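Long-range contact in ubiquinol-cytochrome C chaperone (Brucella abortus NCTC 8038, PDB 6RWT), which probably binds newly synthesized cytochrome b, as the mitochondrial chaperone Cbp3 does, to assist assembly of respiratory complex III: residues L56-L68 with C155-A168. Sequence-based numbering, arbitrary orientation.
Sequences LALHRMKGENPAL and CRDCLREISDEALA
Arg60 leaves its helix with CG opposite the backbone N (chi1 167°) and bends at chi2 (64°), which carries the guanidinium across to the turn where helix 145-161 ends and helix 164-168 begins. Three oxygens meet it there, all near its plane. NE donates to Leu159 O at 2.9 Å, coming from above that carbonyl's plane, while Ile162 N reaches the same oxygen from the opposite face in the helix's last turn. NH2 gives a nearly straight bond to Ile162 O at 2.8 Å. It also forms a salt bridge with Asp164 OD1 at 2.8 Å, approaching that oxygen almost along its C-O axis; NH1 adds a weak bond to the same atom. The in-plane bonds fix the rotation of the guanidinium, and Leu167 CD2 packs over the centre of one face, 3.9 Å above the plane. The positive charge probably polarises the two carbonyls and favours an ionised Asp164.

Asp164 OD2 takes a weak bond from Asn65 ND2, whose own OD1 caps helix 66-89 by accepting from Leu68 N. The Leu68 side chain crosses that of Asp164 at about a right angle, CD1 3.5 Å from Asp164 OD1, with CD2 against Leu167 and Ala168. At the far end Leu56 packs CD1 on Cys155 CB (3.9 Å) and CB on Leu159 CD1.

Each segment spans the end of one helix and the start of the next. Segments 56-61 and 155-161 run in roughly the same direction, their axes 42° apart and 9.8 Å at closest approach, with Leu159 and Leu167 also touching Ile172 and Met61 reaching helix 66-89.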
loop_
_atom_site.group_PDB
_atom_site.type_symbol
_atom_site.label_atom_id
_atom_site.label_comp_id
_atom_site.label_asym_id
_atom_site.label_seq_id
_atom_site.Cartn_x
_atom_site.Cartn_y
_atom_site.Cartn_z
ATOM N N LEU A 56 -2.874 -2.707 0.815
ATOM C CA LEU A 56 -3.638 -3.060 2.023
ATOM C C LEU A 56 -4.751 -2.050 2.303
ATOM O O LEU A 56 -5.875 -2.441 2.647
ATOM C CB LEU A 56 -2.723 -3.215 3.245
ATOM C CG LEU A 56 -2.023 -4.571 3.378
ATOM C CD1 LEU A 56 -0.793 -4.488 4.274
ATOM C CD2 LEU A 56 -2.986 -5.637 3.891
ATOM N N ALA A 57 -4.449 -0.765 2.140
ATOM C CA ALA A 57 -5.471 0.289 2.316
ATOM C C ALA A 57 -6.608 0.201 1.282
ATOM O O ALA A 57 -7.789 0.241 1.643
ATOM C CB ALA A 57 -4.826 1.667 2.275
ATOM N N LEU A 58 -6.251 0.082 0.009
ATOM C CA LEU A 58 -7.254 -0.015 -1.064
ATOM C C LEU A 58 -8.129 -1.266 -0.918
ATOM O O LEU A 58 -9.345 -1.201 -1.126
ATOM C CB LEU A 58 -6.587 0.002 -2.448
ATOM C CG LEU A 58 -5.711 1.212 -2.818
ATOM C CD1 LEU A 58 -5.184 1.095 -4.246
ATOM C CD2 LEU A 58 -6.406 2.546 -2.612
ATOM N N HIS A 59 -7.497 -2.388 -0.563
ATOM C CA HIS A 59 -8.179 -3.669 -0.333
ATOM C C HIS A 59 -9.252 -3.556 0.761
ATOM O O HIS A 59 -10.362 -4.087 0.608
ATOM C CB HIS A 59 -7.114 -4.734 -0.004
ATOM C CG HIS A 59 -7.658 -6.090 0.317
ATOM N ND1 HIS A 59 -7.754 -6.556 1.609
ATOM C CD2 HIS A 59 -8.112 -7.089 -0.480
ATOM C CE1 HIS A 59 -8.256 -7.779 1.596
ATOM N NE2 HIS A 59 -8.477 -8.128 0.341
ATOM N N ARG A 60 -8.935 -2.835 1.839
ATOM C CA ARG A 60 -9.906 -2.576 2.914
ATOM C C ARG A 60 -11.044 -1.636 2.489
ATOM O O ARG A 60 -12.204 -1.840 2.867
ATOM C CB ARG A 60 -9.195 -1.991 4.146
ATOM C CG ARG A 60 -10.101 -1.378 5.222
ATOM C CD ARG A 60 -11.016 -2.401 5.885
ATOM N NE ARG A 60 -11.889 -1.783 6.892
ATOM C CZ ARG A 60 -13.058 -1.182 6.650
ATOM N NH1 ARG A 60 -13.559 -1.102 5.417
ATOM N NH2 ARG A 60 -13.747 -0.666 7.662
ATOM N N MET A 61 -10.696 -0.591 1.741
ATOM C CA MET A 61 -11.646 0.482 1.412
ATOM C C MET A 61 -12.624 0.152 0.289
ATOM O O MET A 61 -13.731 0.706 0.275
ATOM C CB MET A 61 -10.896 1.778 1.090
ATOM C CG MET A 61 -10.198 2.383 2.294
ATOM S SD MET A 61 -9.190 3.814 1.857
ATOM C CE MET A 61 -8.243 3.978 3.359
ATOM N N LYS A 62 -12.236 -0.715 -0.647
ATOM C CA LYS A 62 -13.123 -1.109 -1.767
ATOM C C LYS A 62 -14.428 -1.705 -1.261
ATOM O O LYS A 62 -14.421 -2.648 -0.472
ATOM C CB LYS A 62 -12.427 -2.111 -2.707
ATOM C CG LYS A 62 -13.358 -2.966 -3.571
ATOM C CD LYS A 62 -12.588 -3.871 -4.528
ATOM C CE LYS A 62 -12.432 -3.252 -5.909
ATOM N NZ LYS A 62 -13.670 -3.401 -6.721
ATOM N N GLY A 63 -15.547 -1.158 -1.728
ATOM C CA GLY A 63 -16.859 -1.642 -1.316
ATOM C C GLY A 63 -17.974 -0.760 -1.838
ATOM O O GLY A 63 -17.877 -0.218 -2.937
ATOM N N GLU A 64 -19.022 -0.618 -1.039
ATOM C CA GLU A 64 -20.212 0.157 -1.401
ATOM C C GLU A 64 -20.330 1.518 -0.694
ATOM O O GLU A 64 -21.268 2.266 -0.970
ATOM C CB GLU A 64 -21.463 -0.687 -1.116
ATOM C CG GLU A 64 -21.538 -1.984 -1.918
ATOM C CD GLU A 64 -21.554 -1.760 -3.422
ATOM O OE1 GLU A 64 -22.140 -0.753 -3.879
ATOM O OE2 GLU A 64 -20.981 -2.596 -4.153
ATOM N N ASN A 65 -19.384 1.843 0.188
ATOM C CA ASN A 65 -19.385 3.094 0.953
ATOM C C ASN A 65 -18.764 4.216 0.094
ATOM O O ASN A 65 -17.574 4.145 -0.237
ATOM C CB ASN A 65 -18.592 2.871 2.251
ATOM C CG ASN A 65 -18.618 4.060 3.199
ATOM O OD1 ASN A 65 -18.298 5.185 2.821
ATOM N ND2 ASN A 65 -18.925 3.797 4.461
ATOM N N PRO A 66 -19.551 5.259 -0.263
ATOM C CA PRO A 66 -19.001 6.345 -1.101
ATOM C C PRO A 66 -17.799 7.073 -0.499
ATOM O O PRO A 66 -16.866 7.421 -1.229
ATOM C CB PRO A 66 -20.177 7.327 -1.244
ATOM C CG PRO A 66 -21.386 6.530 -0.953
ATOM C CD PRO A 66 -20.979 5.483 0.034
ATOM N N ALA A 67 -17.816 7.294 0.814
ATOM C CA ALA A 67 -16.704 7.984 1.482
ATOM C C ALA A 67 -15.406 7.168 1.438
ATOM O O ALA A 67 -14.335 7.737 1.206
ATOM C CB ALA A 67 -17.063 8.336 2.916
ATOM N N LEU A 68 -15.489 5.852 1.664
ATOM C CA LEU A 68 -14.285 5.005 1.558
ATOM C C LEU A 68 -13.815 4.809 0.110
ATOM O O LEU A 68 -12.608 4.763 -0.141
ATOM C CB LEU A 68 -14.486 3.646 2.247
ATOM C CG LEU A 68 -14.667 3.685 3.766
ATOM C CD1 LEU A 68 -14.824 2.265 4.312
ATOM C CD2 LEU A 68 -13.519 4.396 4.467
ATOM N N CYS A 155 -2.103 -7.172 9.525
ATOM C CA CYS A 155 -2.535 -5.838 9.066
ATOM C C CYS A 155 -3.946 -5.885 8.441
ATOM O O CYS A 155 -4.770 -4.997 8.680
ATOM C CB CYS A 155 -1.534 -5.232 8.060
ATOM S SG CYS A 155 0.069 -4.695 8.740
ATOM N N ARG A 156 -4.217 -6.915 7.637
ATOM C CA ARG A 156 -5.541 -7.087 7.032
ATOM C C ARG A 156 -6.605 -7.197 8.131
ATOM O O ARG A 156 -7.652 -6.525 8.058
ATOM C CB ARG A 156 -5.565 -8.324 6.115
ATOM C CG ARG A 156 -6.834 -8.519 5.278
ATOM C CD ARG A 156 -8.024 -9.125 6.023
ATOM N NE ARG A 156 -7.640 -10.296 6.811
ATOM C CZ ARG A 156 -7.526 -11.538 6.343
ATOM N NH1 ARG A 156 -7.785 -11.833 5.069
ATOM N NH2 ARG A 156 -7.152 -12.507 7.176
ATOM N N ASP A 157 -6.326 -8.023 9.143
ATOM C CA ASP A 157 -7.246 -8.213 10.274
ATOM C C ASP A 157 -7.498 -6.901 11.025
ATOM O O ASP A 157 -8.639 -6.554 11.292
ATOM C CB ASP A 157 -6.718 -9.291 11.236
ATOM C CG ASP A 157 -6.781 -10.708 10.648
ATOM O OD1 ASP A 157 -7.406 -10.923 9.586
ATOM O OD2 ASP A 157 -6.202 -11.629 11.272
ATOM N N CYS A 158 -6.433 -6.164 11.332
ATOM C CA CYS A 158 -6.553 -4.875 12.027
ATOM C C CYS A 158 -7.368 -3.848 11.243
ATOM O O CYS A 158 -8.293 -3.231 11.778
ATOM C CB CYS A 158 -5.166 -4.313 12.337
ATOM S SG CYS A 158 -5.160 -2.623 12.992
ATOM N N LEU A 159 -7.032 -3.680 9.968
ATOM C CA LEU A 159 -7.763 -2.742 9.115
ATOM C C LEU A 159 -9.262 -3.073 9.033
ATOM O O LEU A 159 -10.094 -2.169 9.086
ATOM C CB LEU A 159 -7.136 -2.664 7.712
ATOM C CG LEU A 159 -5.766 -1.969 7.608
ATOM C CD1 LEU A 159 -5.121 -2.276 6.263
ATOM C CD2 LEU A 159 -5.853 -0.459 7.824
ATOM N N ARG A 160 -9.594 -4.361 8.930
ATOM C CA ARG A 160 -10.991 -4.811 8.822
ATOM C C ARG A 160 -11.827 -4.449 10.052
ATOM O O ARG A 160 -13.024 -4.153 9.934
ATOM C CB ARG A 160 -11.040 -6.326 8.593
ATOM C CG ARG A 160 -12.432 -6.882 8.307
ATOM C CD ARG A 160 -12.355 -8.264 7.673
ATOM N NE ARG A 160 -11.637 -9.210 8.524
ATOM C CZ ARG A 160 -11.218 -10.425 8.151
ATOM N NH1 ARG A 160 -11.438 -10.895 6.916
ATOM N NH2 ARG A 160 -10.563 -11.185 9.029
ATOM N N GLU A 161 -11.194 -4.472 11.222
ATOM C CA GLU A 161 -11.882 -4.187 12.487
ATOM C C GLU A 161 -12.094 -2.696 12.766
ATOM O O GLU A 161 -12.911 -2.345 13.619
ATOM C CB GLU A 161 -11.130 -4.825 13.657
ATOM C CG GLU A 161 -11.243 -6.336 13.713
ATOM C CD GLU A 161 -10.764 -6.890 15.040
ATOM O OE1 GLU A 161 -9.615 -6.589 15.436
ATOM O OE2 GLU A 161 -11.539 -7.620 15.690
ATOM N N ILE A 162 -11.370 -1.822 12.070
ATOM C CA ILE A 162 -11.620 -0.379 12.165
ATOM C C ILE A 162 -12.988 -0.116 11.513
ATOM O O ILE A 162 -13.264 -0.638 10.430
ATOM C CB ILE A 162 -10.514 0.467 11.469
ATOM C CG1 ILE A 162 -9.126 0.173 12.068
ATOM C CG2 ILE A 162 -10.798 1.962 11.620
ATOM C CD1 ILE A 162 -7.953 0.784 11.312
ATOM N N SER A 163 -13.845 0.669 12.170
ATOM C CA SER A 163 -15.153 1.007 11.594
ATOM C C SER A 163 -15.005 1.827 10.302
ATOM O O SER A 163 -14.036 2.571 10.142
ATOM C CB SER A 163 -16.030 1.766 12.603
ATOM O OG SER A 163 -15.575 3.094 12.815
ATOM N N ASP A 164 -15.963 1.678 9.386
ATOM C CA ASP A 164 -16.040 2.536 8.192
ATOM C C ASP A 164 -16.005 4.036 8.555
ATOM O O ASP A 164 -15.331 4.825 7.883
ATOM C CB ASP A 164 -17.311 2.239 7.374
ATOM C CG ASP A 164 -17.237 0.930 6.577
ATOM O OD1 ASP A 164 -16.279 0.138 6.729
ATOM O OD2 ASP A 164 -18.175 0.689 5.781
ATOM N N GLU A 165 -16.731 4.413 9.610
ATOM C CA GLU A 165 -16.793 5.804 10.089
ATOM C C GLU A 165 -15.422 6.332 10.542
ATOM O O GLU A 165 -15.008 7.428 10.141
ATOM C CB GLU A 165 -17.826 5.923 11.231
ATOM C CG GLU A 165 -18.005 7.325 11.808
ATOM C CD GLU A 165 -19.178 7.440 12.774
ATOM O OE1 GLU A 165 -19.824 8.507 12.791
ATOM O OE2 GLU A 165 -19.455 6.475 13.521
ATOM N N ALA A 166 -14.719 5.547 11.360
ATOM C CA ALA A 166 -13.407 5.949 11.875
ATOM C C ALA A 166 -12.364 6.032 10.757
ATOM O O ALA A 166 -11.545 6.959 10.726
ATOM C CB ALA A 166 -12.936 4.995 12.959
ATOM N N LEU A 167 -12.405 5.072 9.834
ATOM C CA LEU A 167 -11.449 5.038 8.726
ATOM C C LEU A 167 -11.645 6.238 7.794
ATOM O O LEU A 167 -10.671 6.883 7.386
ATOM C CB LEU A 167 -11.569 3.724 7.951
ATOM C CG LEU A 167 -10.518 3.433 6.882
ATOM C CD1 LEU A 167 -9.089 3.556 7.401
ATOM C CD2 LEU A 167 -10.754 2.036 6.326
ATOM N N ALA A 168 -12.899 6.565 7.491
ATOM C CA ALA A 168 -13.205 7.737 6.648
ATOM C C ALA A 168 -12.809 9.073 7.300
ATOM O O ALA A 168 -12.523 10.044 6.593
ATOM C CB ALA A 168 -14.674 7.743 6.269
#